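Local coordinates for Sys-1 protein (Caenorhabditis elegans, PDB 3C2G) that acts as a beta-catenin of the Wnt asymmetry pathway, binding the TCF factor POP-1 directly and activating or repressing target genes, at residues L371-I376 against F434-I439; E396-C401 against L458-T463; D438-L443 against L483-E488; L528-M533 against L570-K575. All blocks are in the same frame, centred on the assembly; numbering follows the deposited sequence.

The four contacts lie in the C-terminal part of an all-helical armadillo domain. Contacts 1 and 3 are the closest pair, with centres about 11 Å apart. They share Asp438 and Ile439 on helix 437-448, which meets helix 368-377 in one and a loop in the other. Contact 2 lies about 14 Å from contact 1, centre to centre. The two touch where Ile376 CD1 meets Cys401 CB at 3.6 Å. Contact 2 is also where the bound POP-1 peptide comes within reach, through Glu459 and Asn400. Contact 4 lies furthest toward the C-terminus. It touches contact 3 through Leu532 CD2 and Leu483 CD2, 3.7 Å apart, although their centres are about 22 Å apart.

Contact 1. Residues L371-I376 against F434-I439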
loop_
_atom_site.group_PDB
_atom_site.type_symbol
_atom_site.label_atom_id
_atom_site.label_comp_id
_atom_site.label_asym_id
_atom_site.label_seq_id
_atom_site.Cartn_x
_atom_site.Cartn_y
_atom_site.Cartn_z
ATOM N N LEU A 371 -10.071 -8.623 20.656
ATOM C CA LEU A 371 -10.525 -8.246 19.332
ATOM C C LEU A 371 -9.923 -9.107 18.241
ATOM O O LEU A 371 -10.627 -9.484 17.296
ATOM C CB LEU A 371 -10.252 -6.766 19.058
ATOM C CG LEU A 371 -10.662 -6.255 17.673
ATOM C CD1 LEU A 371 -12.154 -6.389 17.482
ATOM C CD2 LEU A 371 -10.227 -4.832 17.493
ATOM N N LEU A 372 -8.635 -9.424 18.366
ATOM C CA LEU A 372 -7.998 -10.379 17.460
ATOM C C LEU A 372 -8.748 -11.700 17.415
ATOM O O LEU A 372 -8.913 -12.287 16.348
ATOM C CB LEU A 372 -6.556 -10.654 17.867
ATOM C CG LEU A 372 -5.624 -9.464 18.039
ATOM C CD1 LEU A 372 -4.288 -9.954 18.565
ATOM C CD2 LEU A 372 -5.469 -8.688 16.732
ATOM N N HIS A 373 -9.193 -12.169 18.575
ATOM C CA HIS A 373 -9.925 -13.422 18.662
ATOM C C HIS A 373 -11.244 -13.335 17.897
ATOM O O HIS A 373 -11.623 -14.263 17.193
ATOM C CB HIS A 373 -10.159 -13.806 20.132
ATOM C CG HIS A 373 -10.906 -15.088 20.302
ATOM N ND1 HIS A 373 -12.287 -15.156 20.296
ATOM C CD2 HIS A 373 -10.467 -16.360 20.453
ATOM C CE1 HIS A 373 -12.660 -16.413 20.442
ATOM N NE2 HIS A 373 -11.577 -17.164 20.546
ATOM N N THR A 374 -11.935 -12.217 18.046
ATOM C CA THR A 374 -13.195 -11.986 17.368
ATOM C C THR A 374 -13.024 -11.883 15.841
ATOM O O THR A 374 -13.834 -12.412 15.090
ATOM C CB THR A 374 -13.859 -10.710 17.921
ATOM O OG1 THR A 374 -13.971 -10.821 19.344
ATOM C CG2 THR A 374 -15.246 -10.473 17.314
ATOM N N ILE A 375 -11.963 -11.223 15.386
ATOM C CA ILE A 375 -11.753 -11.049 13.948
ATOM C C ILE A 375 -11.444 -12.368 13.267
ATOM O O ILE A 375 -11.999 -12.667 12.222
ATOM C CB ILE A 375 -10.666 -10.001 13.639
ATOM C CG1 ILE A 375 -11.155 -8.624 14.034
ATOM C CG2 ILE A 375 -10.343 -9.977 12.171
ATOM C CD1 ILE A 375 -10.034 -7.748 14.501
ATOM N N ILE A 376 -10.571 -13.164 13.866
ATOM C CA ILE A 376 -10.247 -14.469 13.308
ATOM C C ILE A 376 -11.496 -15.370 13.249
ATOM O O ILE A 376 -11.746 -16.004 12.228
ATOM C CB ILE A 376 -9.104 -15.131 14.093
ATOM C CG1 ILE A 376 -7.811 -14.352 13.872
ATOM C CG2 ILE A 376 -8.908 -16.578 13.666
ATOM C CD1 ILE A 376 -6.769 -14.602 14.914
ATOM N N PHE A 434 -7.434 -17.998 23.113
ATOM C CA PHE A 434 -6.795 -18.635 21.965
ATOM C C PHE A 434 -6.581 -20.144 22.078
ATOM O O PHE A 434 -6.239 -20.781 21.077
ATOM C CB PHE A 434 -5.506 -17.906 21.544
ATOM C CG PHE A 434 -5.760 -16.673 20.713
ATOM C CD1 PHE A 434 -5.831 -16.753 19.329
ATOM C CD2 PHE A 434 -5.961 -15.438 21.317
ATOM C CE1 PHE A 434 -6.076 -15.603 18.557
ATOM C CE2 PHE A 434 -6.208 -14.292 20.552
ATOM C CZ PHE A 434 -6.260 -14.373 19.172
ATOM N N ILE A 435 -6.801 -20.716 23.265
ATOM C CA ILE A 435 -6.866 -22.165 23.378
ATOM C C ILE A 435 -8.280 -22.729 23.492
ATOM O O ILE A 435 -8.451 -23.933 23.696
ATOM C CB ILE A 435 -5.925 -22.767 24.478
ATOM C CG1 ILE A 435 -6.065 -22.041 25.824
ATOM C CG2 ILE A 435 -4.472 -22.804 23.991
ATOM C CD1 ILE A 435 -7.227 -22.538 26.665
ATOM N N GLU A 436 -9.301 -21.889 23.327
ATOM C CA GLU A 436 -10.674 -22.398 23.222
ATOM C C GLU A 436 -10.798 -23.260 21.973
ATOM O O GLU A 436 -10.112 -23.011 20.987
ATOM C CB GLU A 436 -11.689 -21.263 23.187
ATOM C CG GLU A 436 -11.987 -20.631 24.545
ATOM C CD GLU A 436 -12.980 -19.480 24.455
ATOM O OE1 GLU A 436 -13.389 -19.117 23.327
ATOM O OE2 GLU A 436 -13.357 -18.938 25.514
ATOM N N ILE A 437 -11.673 -24.265 22.000
ATOM C CA ILE A 437 -11.674 -25.281 20.935
ATOM C C ILE A 437 -12.079 -24.768 19.559
ATOM O O ILE A 437 -11.598 -25.270 18.549
ATOM C CB ILE A 437 -12.512 -26.535 21.271
ATOM C CG1 ILE A 437 -13.943 -26.156 21.631
ATOM C CG2 ILE A 437 -11.852 -27.336 22.370
ATOM C CD1 ILE A 437 -14.911 -27.265 21.365
ATOM N N ASP A 438 -12.956 -23.775 19.518
ATOM C CA ASP A 438 -13.421 -23.258 18.244
ATOM C C ASP A 438 -12.305 -22.606 17.423
ATOM O O ASP A 438 -12.188 -22.881 16.237
ATOM C CB ASP A 438 -14.596 -22.300 18.436
ATOM C CG ASP A 438 -15.420 -22.110 17.160
ATOM O OD1 ASP A 438 -15.246 -22.876 16.172
ATOM O OD2 ASP A 438 -16.257 -21.178 17.150
ATOM N N ILE A 439 -11.481 -21.765 18.046
ATOM C CA ILE A 439 -10.406 -21.122 17.313
ATOM C C ILE A 439 -9.248 -22.081 16.993
ATOM O O ILE A 439 -8.614 -21.976 15.927
ATOM C CB ILE A 439 -9.920 -19.808 17.978
ATOM C CG1 ILE A 439 -9.263 -18.898 16.926
ATOM C CG2 ILE A 439 -8.992 -20.090 19.156
ATOM C CD1 ILE A 439 -9.086 -17.481 17.360
#
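Glu436 OE2 is held in a salt bridge by Lys433, while OE1 of Glu436 lies 3.9 Å from His373 NE2, too long for a hydrogen bond. The carboxylate is turned at a right angle to the imidazole. Glu436 is also the N-cap residue of helix 437-448. The imidazole itself points an edge at the face of Phe434. This is a T-shaped stack with the ring centroids 5.6 Å apart and the planes at 88°. The edge of the Phe434 ring in turn meets Leu372 CB at 4.0 Å and Ile376 CD1 at 3.8 Å, both in the ring plane. Ile439 packs beside the histidine. Its CG1 is anti to the backbone N (chi1 -156°), which sends CD1 between His373 CD2, at 3.6 Å, and Ile376 CG2, at 3.8 Å. With an alanine in place of Phe434, His373 would probably lose its stacking face and Ile376 CD1 would border a gap. In this armadillo domain the contact joins helix 368-377 to the start of helix 437-448 and the residues just before it, with Leu405 of helix 388-409 against Phe434 and Leu349 of helix 339-352 against Leu372.

Contact 2. Residues E396-C401 against L458-T463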
loop_
_atom_site.group_PDB
_atom_site.type_symbol
_atom_site.label_atom_id
_atom_site.label_comp_id
_atom_site.label_asym_id
_atom_site.label_seq_id
_atom_site.Cartn_x
_atom_site.Cartn_y
_atom_site.Cartn_z
ATOM N N GLU A 396 -4.702 -12.971 4.496
ATOM C CA GLU A 396 -3.865 -11.871 4.968
ATOM C C GLU A 396 -4.395 -11.225 6.259
ATOM O O GLU A 396 -3.618 -10.734 7.082
ATOM C CB GLU A 396 -3.742 -10.820 3.862
ATOM C CG GLU A 396 -2.858 -11.233 2.660
ATOM C CD GLU A 396 -3.086 -10.360 1.422
ATOM O OE1 GLU A 396 -4.233 -9.905 1.200
ATOM O OE2 GLU A 396 -2.120 -10.143 0.657
ATOM N N ILE A 397 -5.710 -11.222 6.441
ATOM C CA ILE A 397 -6.310 -10.695 7.667
ATOM C C ILE A 397 -5.957 -11.546 8.905
ATOM O O ILE A 397 -5.464 -11.022 9.911
ATOM C CB ILE A 397 -7.843 -10.518 7.533
ATOM C CG1 ILE A 397 -8.152 -9.364 6.564
ATOM C CG2 ILE A 397 -8.468 -10.262 8.904
ATOM C CD1 ILE A 397 -9.610 -9.144 6.281
ATOM N N ILE A 398 -6.208 -12.851 8.821
ATOM C CA ILE A 398 -5.867 -13.771 9.897
ATOM C C ILE A 398 -4.372 -13.710 10.170
ATOM O O ILE A 398 -3.934 -13.728 11.319
ATOM C CB ILE A 398 -6.281 -15.210 9.560
ATOM C CG1 ILE A 398 -7.796 -15.286 9.395
ATOM C CG2 ILE A 398 -5.819 -16.189 10.661
ATOM C CD1 ILE A 398 -8.249 -16.563 8.719
ATOM N N CYS A 399 -3.593 -13.611 9.099
ATOM C CA CYS A 399 -2.158 -13.508 9.232
ATOM C C CYS A 399 -1.745 -12.257 10.007
ATOM O O CYS A 399 -0.881 -12.338 10.874
ATOM C CB CYS A 399 -1.495 -13.547 7.873
ATOM S SG CYS A 399 0.273 -13.766 8.021
ATOM N N ASN A 400 -2.371 -11.114 9.705
ATOM C CA ASN A 400 -2.173 -9.892 10.484
ATOM C C ASN A 400 -2.507 -10.058 11.959
ATOM O O ASN A 400 -1.771 -9.579 12.816
ATOM C CB ASN A 400 -3.040 -8.748 9.946
ATOM C CG ASN A 400 -2.569 -8.220 8.601
ATOM O OD1 ASN A 400 -1.403 -8.356 8.231
ATOM N ND2 ASN A 400 -3.479 -7.590 7.877
ATOM N N CYS A 401 -3.633 -10.692 12.255
ATOM C CA CYS A 401 -4.069 -10.841 13.644
ATOM C C CYS A 401 -3.090 -11.676 14.473
ATOM O O CYS A 401 -2.686 -11.261 15.553
ATOM C CB CYS A 401 -5.479 -11.409 13.717
ATOM S SG CYS A 401 -6.784 -10.282 13.122
ATOM N N LEU A 458 1.221 -19.508 2.383
ATOM C CA LEU A 458 2.510 -19.923 2.916
ATOM C C LEU A 458 2.894 -19.142 4.170
ATOM O O LEU A 458 3.328 -19.726 5.168
ATOM C CB LEU A 458 3.595 -19.779 1.850
ATOM C CG LEU A 458 5.042 -20.052 2.268
ATOM C CD1 LEU A 458 5.210 -21.477 2.866
ATOM C CD2 LEU A 458 5.986 -19.830 1.095
ATOM N N GLU A 459 2.724 -17.826 4.103
ATOM C CA GLU A 459 3.105 -16.933 5.175
ATOM C C GLU A 459 2.141 -17.093 6.340
ATOM O O GLU A 459 2.541 -16.943 7.493
ATOM C CB GLU A 459 3.124 -15.485 4.677
ATOM C CG GLU A 459 3.739 -14.483 5.665
ATOM C CD GLU A 459 3.845 -13.059 5.127
ATOM O OE1 GLU A 459 4.039 -12.872 3.900
ATOM O OE2 GLU A 459 3.748 -12.121 5.955
ATOM N N LEU A 460 0.882 -17.403 6.032
ATOM C CA LEU A 460 -0.111 -17.693 7.051
ATOM C C LEU A 460 0.236 -18.951 7.864
ATOM O O LEU A 460 0.133 -18.949 9.082
ATOM C CB LEU A 460 -1.503 -17.848 6.439
ATOM C CG LEU A 460 -2.606 -18.257 7.432
ATOM C CD1 LEU A 460 -2.782 -17.230 8.561
ATOM C CD2 LEU A 460 -3.925 -18.495 6.739
ATOM N N ARG A 461 0.629 -20.021 7.185
ATOM C CA ARG A 461 0.910 -21.295 7.846
ATOM C C ARG A 461 2.180 -21.201 8.671
ATOM O O ARG A 461 2.284 -21.785 9.733
ATOM C CB ARG A 461 0.994 -22.432 6.821
ATOM C CG ARG A 461 -0.334 -22.670 6.143
ATOM C CD ARG A 461 -0.333 -23.782 5.124
ATOM N NE ARG A 461 -1.722 -24.164 4.902
ATOM C CZ ARG A 461 -2.147 -25.052 4.011
ATOM N NH1 ARG A 461 -1.288 -25.673 3.207
ATOM N NH2 ARG A 461 -3.445 -25.311 3.928
ATOM N N SER A 462 3.134 -20.431 8.188
ATOM C CA SER A 462 4.339 -20.195 8.941
ATOM C C SER A 462 4.022 -19.428 10.229
ATOM O O SER A 462 4.550 -19.758 11.292
ATOM C CB SER A 462 5.329 -19.421 8.079
ATOM O OG SER A 462 6.569 -19.295 8.734
ATOM N N THR A 463 3.145 -18.427 10.127
ATOM C CA THR A 463 2.780 -17.556 11.256
ATOM C C THR A 463 1.949 -18.312 12.293
ATOM O O THR A 463 2.068 -18.076 13.491
ATOM C CB THR A 463 1.999 -16.305 10.764
ATOM O OG1 THR A 463 2.798 -15.595 9.814
ATOM C CG2 THR A 463 1.655 -15.360 11.907
#
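Leu460 lays its CD1 methyl over the backbone of Cys399, 3.7 Å from Cys399 N. With chi1 at 176°, Leu460 carries its branch across to the opposite helix. The same methyl touches Ile398 CG2 at 3.8 Å and Cys399 CB at 4.0 Å. One leucine branch thus covers two consecutive residues. The sulfur of Cys399 reaches the other helix. SG lies 3.6 Å from Thr463 OG1 and 3.9 Å from Glu459 O, and the contact is buried. Helices 388-409 and 457-472 run in the same general direction here. The axes of the two short segments approach to 9.2 Å and are inclined by 29°. Side-by-side packing of helices that are not consecutive in the chain helps build the superhelix of an armadillo domain, and the bound POP-1 peptide reaches this part of it. Outside the two segments, Glu459 OE2 forms a salt bridge with a basic side chain of that peptide, and Asn400 packs on one of its aromatic side chains. Within helix 457-472, Thr463 OG1 donates to Glu459 O, 2.7 Å away and one turn back. The C=O...donor angle is 154°. Thr463 N bonds to the same carbonyl oxygen from the opposite face of its plane, so two donors grip it. A valine in place of Thr463 would probably leave Glu459 O with only the backbone donor of the two, and take from Cys399 SG its hydroxyl neighbour. Thr463 also leans on Leu402 and Asn406 of helix 388-409, and Leu460 on Cys395.

Contact 3. Residues D438-L443 against L483-E488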
loop_
_atom_site.group_PDB
_atom_site.type_symbol
_atom_site.label_atom_id
_atom_site.label_comp_id
_atom_site.label_asym_id
_atom_site.label_seq_id
_atom_site.Cartn_x
_atom_site.Cartn_y
_atom_site.Cartn_z
ATOM N N ASP A 438 -12.956 -23.775 19.518
ATOM C CA ASP A 438 -13.421 -23.258 18.244
ATOM C C ASP A 438 -12.305 -22.606 17.423
ATOM O O ASP A 438 -12.188 -22.881 16.237
ATOM C CB ASP A 438 -14.596 -22.300 18.436
ATOM C CG ASP A 438 -15.420 -22.110 17.160
ATOM O OD1 ASP A 438 -15.246 -22.876 16.172
ATOM O OD2 ASP A 438 -16.257 -21.178 17.150
ATOM N N ILE A 439 -11.481 -21.765 18.046
ATOM C CA ILE A 439 -10.406 -21.122 17.313
ATOM C C ILE A 439 -9.248 -22.081 16.993
ATOM O O ILE A 439 -8.614 -21.976 15.927
ATOM C CB ILE A 439 -9.920 -19.808 17.978
ATOM C CG1 ILE A 439 -9.263 -18.898 16.926
ATOM C CG2 ILE A 439 -8.992 -20.090 19.156
ATOM C CD1 ILE A 439 -9.086 -17.481 17.360
ATOM N N LEU A 440 -8.990 -23.033 17.886
ATOM C CA LEU A 440 -8.016 -24.087 17.592
ATOM C C LEU A 440 -8.417 -24.856 16.343
ATOM O O LEU A 440 -7.584 -25.118 15.485
ATOM C CB LEU A 440 -7.847 -25.054 18.770
ATOM C CG LEU A 440 -6.980 -24.592 19.947
ATOM C CD1 LEU A 440 -6.897 -25.697 20.985
ATOM C CD2 LEU A 440 -5.578 -24.169 19.533
ATOM N N LYS A 441 -9.692 -25.220 16.248
ATOM C CA LYS A 441 -10.175 -25.953 15.095
ATOM C C LYS A 441 -9.955 -25.152 13.816
ATOM O O LYS A 441 -9.438 -25.686 12.841
ATOM C CB LYS A 441 -11.649 -26.328 15.249
ATOM C CG LYS A 441 -11.903 -27.575 16.080
ATOM C CD LYS A 441 -13.405 -27.839 16.193
ATOM C CE LYS A 441 -13.727 -28.814 17.316
ATOM N NZ LYS A 441 -14.871 -29.730 16.970
ATOM N N LYS A 442 -10.318 -23.868 13.842
ATOM C CA LYS A 442 -10.173 -22.986 12.695
ATOM C C LYS A 442 -8.711 -22.774 12.312
ATOM O O LYS A 442 -8.366 -22.773 11.120
ATOM C CB LYS A 442 -10.876 -21.652 12.956
ATOM C CG LYS A 442 -12.382 -21.810 13.019
ATOM C CD LYS A 442 -13.129 -20.497 13.234
ATOM C CE LYS A 442 -14.587 -20.681 12.804
ATOM N NZ LYS A 442 -15.329 -19.398 12.749
ATOM N N LEU A 443 -7.855 -22.620 13.320
ATOM C CA LEU A 443 -6.439 -22.428 13.075
ATOM C C LEU A 443 -5.795 -23.672 12.520
ATOM O O LEU A 443 -4.937 -23.585 11.641
ATOM C CB LEU A 443 -5.697 -21.949 14.323
ATOM C CG LEU A 443 -5.961 -20.508 14.767
ATOM C CD1 LEU A 443 -4.992 -20.112 15.851
ATOM C CD2 LEU A 443 -5.901 -19.515 13.600
ATOM N N LEU A 483 -4.052 -31.068 22.718
ATOM C CA LEU A 483 -3.891 -32.236 21.864
ATOM C C LEU A 483 -5.111 -33.144 21.847
ATOM O O LEU A 483 -5.084 -34.207 21.230
ATOM C CB LEU A 483 -2.640 -33.028 22.250
ATOM C CG LEU A 483 -1.284 -32.410 21.907
ATOM C CD1 LEU A 483 -0.179 -33.351 22.287
ATOM C CD2 LEU A 483 -1.177 -32.078 20.431
ATOM N N ASN A 484 -6.184 -32.725 22.511
ATOM C CA ASN A 484 -7.441 -33.477 22.486
ATOM C C ASN A 484 -8.456 -32.912 21.505
ATOM O O ASN A 484 -9.526 -33.492 21.309
ATOM C CB ASN A 484 -8.075 -33.556 23.879
ATOM C CG ASN A 484 -7.211 -34.314 24.887
ATOM O OD1 ASN A 484 -6.367 -35.158 24.527
ATOM N ND2 ASN A 484 -7.412 -34.000 26.164
ATOM N N VAL A 485 -8.122 -31.778 20.897
ATOM C CA VAL A 485 -9.009 -31.147 19.933
ATOM C C VAL A 485 -8.844 -31.808 18.563
ATOM O O VAL A 485 -7.738 -31.888 18.022
ATOM C CB VAL A 485 -8.774 -29.621 19.847
ATOM C CG1 VAL A 485 -9.830 -28.963 18.974
ATOM C CG2 VAL A 485 -8.780 -29.008 21.244
ATOM N N ILE A 486 -9.967 -32.284 18.033
ATOM C CA ILE A 486 -10.024 -33.014 16.779
ATOM C C ILE A 486 -10.943 -32.239 15.844
ATOM O O ILE A 486 -12.031 -31.839 16.244
ATOM C CB ILE A 486 -10.614 -34.430 17.020
ATOM C CG1 ILE A 486 -9.868 -35.163 18.148
ATOM C CG2 ILE A 486 -10.661 -35.255 15.742
ATOM C CD1 ILE A 486 -8.411 -35.500 17.858
ATOM N N ASP A 487 -10.523 -32.011 14.607
ATOM C CA ASP A 487 -11.379 -31.274 13.674
ATOM C C ASP A 487 -12.411 -32.192 13.009
ATOM O O ASP A 487 -12.168 -33.387 12.834
ATOM C CB ASP A 487 -10.552 -30.552 12.615
ATOM C CG ASP A 487 -10.037 -31.489 11.553
ATOM O OD1 ASP A 487 -9.285 -32.422 11.906
ATOM O OD2 ASP A 487 -10.397 -31.295 10.366
ATOM N N GLU A 488 -13.548 -31.611 12.634
ATOM C CA GLU A 488 -14.642 -32.336 11.972
ATOM C C GLU A 488 -14.263 -32.859 10.585
ATOM O O GLU A 488 -14.674 -33.952 10.199
ATOM C CB GLU A 488 -15.892 -31.445 11.865
#
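The loop that links helix 457-472 to helix 494-507 in this armadillo domain passes along helix 437-448, and Val485 to Asp487 meet Leu440 and Lys441 there. The backbones come close, with Lys441 CA 5.6 Å from Asp487 CA. Val485 points its side chain at the helix and divides its two methyls between two residues. CG2 meets Leu440 CD1 at 3.8 Å, and these two side chains cross at about a right angle. CG1 lies 3.8 Å from Lys441 CG. Lys441 starts with CG anti to its carbonyl carbon (chi1 -82°), runs extended out to the loop, then bends at its last torsion. The aliphatic part does the packing. CE and NZ come up to Ile486 O, each 3.6 Å from it. No hydrogen bond crosses between the two segments. The Asp487 carboxylate takes its partners within its own loop. Its OD2 accepts from Arg490 N and its OD1 from Glu492 N, which ties down the turn just before helix 494-507. Hydrogen bonds at Asp487 and apolar contact at Val485 both help to place the loop. Around it, Leu440 also packs on Phe468 of helix 457-472, and Leu483 rests on Leu494 and Ile495 of helix 494-507.

Contact 4. Residues L528-M533 against L570-K575; sequences LLLVLM and LVVCDK
Leu530 pushes its CD2 methyl between Val571 and Val572 of the facing helix. CD2 is 4.0 Å from Val571 CG1 and 4.0 Å from Val572 CB. A chi1 of -76° brings the Leu530 branch round to the partner helix. Val571 turns CG1 anti to its backbone N to meet that methyl, and the two side chains cross at about a right angle. Val572 is in the less usual rotamer (chi1 81°). CG1 takes the place between backbone N and carbonyl carbon, and CG2 points across the interface. There CG2 touches Leu529 CB and the selenium of Met533, each at 4.3 Å. Met533 is modelled as selenomethionine. Its chain is extended beyond CG and slides past Lys575 in the opposite direction, with SE 4.0 Å from Lys575 CD. The methylenes of Lys575 lie along the selenomethionine; the bend at the last torsion turns NZ to a salt bridge with Glu539. This is helix-to-helix packing in the C-terminal part of the armadillo domain. The axes of the two short segments approach to 10.1 Å and cross at 52°. Val542 of helix 539-544 also packs on Leu529 and Met533. No hydrogen bond joins the two segments. Between 528-533 and 570-575 the contact is thus made by hydrocarbon and selenium, partly buried, while Glu539 pairs with the lysine charge.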
loop_
_atom_site.group_PDB
_atom_site.type_symbol
_atom_site.label_atom_id
_atom_site.label_comp_id
_atom_site.label_asym_id
_atom_site.label_seq_id
_atom_site.Cartn_x
_atom_site.Cartn_y
_atom_site.Cartn_z
ATOM N N LEU A 528 8.104 -26.630 16.878
ATOM C CA LEU A 528 6.802 -26.835 17.498
ATOM C C LEU A 528 6.587 -28.294 17.950
ATOM O O LEU A 528 5.894 -28.544 18.940
ATOM C CB LEU A 528 5.676 -26.360 16.571
ATOM C CG LEU A 528 4.226 -26.555 17.020
ATOM C CD1 LEU A 528 3.952 -25.930 18.369
ATOM C CD2 LEU A 528 3.277 -26.006 15.982
ATOM N N LEU A 529 7.164 -29.254 17.238
ATOM C CA LEU A 529 7.033 -30.642 17.648
ATOM C C LEU A 529 7.763 -30.859 18.984
ATOM O O LEU A 529 7.265 -31.582 19.851
ATOM C CB LEU A 529 7.539 -31.591 16.578
ATOM C CG LEU A 529 6.723 -31.644 15.286
ATOM C CD1 LEU A 529 7.435 -32.518 14.264
ATOM C CD2 LEU A 529 5.294 -32.136 15.524
ATOM N N LEU A 530 8.907 -30.189 19.147
ATOM C CA LEU A 530 9.649 -30.160 20.408
ATOM C C LEU A 530 8.859 -29.560 21.575
ATOM O O LEU A 530 8.768 -30.158 22.662
ATOM C CB LEU A 530 10.953 -29.388 20.234
ATOM C CG LEU A 530 12.028 -30.179 19.494
ATOM C CD1 LEU A 530 13.277 -29.350 19.365
ATOM C CD2 LEU A 530 12.326 -31.519 20.210
ATOM N N VAL A 531 8.301 -28.375 21.342
ATOM C CA VAL A 531 7.513 -27.685 22.341
ATOM C C VAL A 531 6.340 -28.551 22.778
ATOM O O VAL A 531 6.115 -28.697 23.963
ATOM C CB VAL A 531 7.046 -26.292 21.843
ATOM C CG1 VAL A 531 6.030 -25.713 22.770
ATOM C CG2 VAL A 531 8.240 -25.341 21.726
ATOM N N LEU A 532 5.621 -29.147 21.821
ATOM C CA LEU A 532 4.488 -30.023 22.136
ATOM C C LEU A 532 4.927 -31.204 22.984
ATOM O O LEU A 532 4.241 -31.575 23.939
ATOM C CB LEU A 532 3.809 -30.541 20.874
ATOM C CG LEU A 532 2.888 -29.580 20.121
ATOM C CD1 LEU A 532 2.791 -29.982 18.645
ATOM C CD2 LEU A 532 1.502 -29.496 20.765
HETATM N N MSE A 533 6.073 -31.787 22.635
HETATM C CA MSE A 533 6.617 -32.898 23.398
HETATM C C MSE A 533 6.816 -32.505 24.855
HETATM O O MSE A 533 6.327 -33.191 25.751
HETATM C CB MSE A 533 7.916 -33.405 22.780
HETATM C CG MSE A 533 7.691 -34.391 21.670
HETATM SE SE MSE A 533 9.298 -34.717 20.618
HETATM C CE MSE A 533 8.782 -36.372 19.682
ATOM N N LEU A 570 18.392 -32.840 15.526
ATOM C CA LEU A 570 19.010 -33.973 16.206
ATOM C C LEU A 570 18.157 -34.466 17.365
ATOM O O LEU A 570 17.942 -35.674 17.515
ATOM C CB LEU A 570 20.410 -33.617 16.708
ATOM C CG LEU A 570 21.457 -33.349 15.634
ATOM C CD1 LEU A 570 22.667 -32.631 16.218
ATOM C CD2 LEU A 570 21.865 -34.628 14.940
ATOM N N VAL A 571 17.670 -33.531 18.172
ATOM C CA VAL A 571 16.946 -33.869 19.387
ATOM C C VAL A 571 15.596 -34.497 19.073
ATOM O O VAL A 571 15.223 -35.495 19.698
ATOM C CB VAL A 571 16.797 -32.642 20.306
ATOM C CG1 VAL A 571 15.825 -32.910 21.469
ATOM C CG2 VAL A 571 18.175 -32.226 20.851
ATOM N N VAL A 572 14.872 -33.927 18.106
ATOM C CA VAL A 572 13.556 -34.438 17.756
ATOM C C VAL A 572 13.668 -35.858 17.208
ATOM O O VAL A 572 12.843 -36.715 17.526
ATOM C CB VAL A 572 12.754 -33.500 16.781
ATOM C CG1 VAL A 572 13.173 -33.674 15.326
ATOM C CG2 VAL A 572 11.270 -33.763 16.903
ATOM N N CYS A 573 14.699 -36.094 16.397
ATOM C CA CYS A 573 14.936 -37.409 15.830
ATOM C C CYS A 573 15.181 -38.435 16.929
ATOM O O CYS A 573 14.581 -39.510 16.920
ATOM C CB CYS A 573 16.112 -37.379 14.861
ATOM S SG CYS A 573 15.703 -36.691 13.259
ATOM N N ASP A 574 16.037 -38.078 17.881
ATOM C CA ASP A 574 16.370 -38.957 18.979
ATOM C C ASP A 574 15.145 -39.282 19.819
ATOM O O ASP A 574 14.953 -40.429 20.218
ATOM C CB ASP A 574 17.469 -38.350 19.849
ATOM C CG ASP A 574 18.036 -39.348 20.841
ATOM O OD1 ASP A 574 18.721 -40.305 20.403
ATOM O OD2 ASP A 574 17.782 -39.180 22.056
ATOM N N LYS A 575 14.312 -38.281 20.074
ATOM C CA LYS A 575 13.085 -38.488 20.834
ATOM C C LYS A 575 12.047 -39.322 20.077
ATOM O O LYS A 575 11.279 -40.072 20.695
ATOM C CB LYS A 575 12.493 -37.149 21.271
ATOM C CG LYS A 575 13.260 -36.485 22.398
ATOM C CD LYS A 575 12.677 -35.133 22.732
ATOM C CE LYS A 575 13.443 -34.447 23.861
ATOM N NZ LYS A 575 13.327 -35.187 25.150
#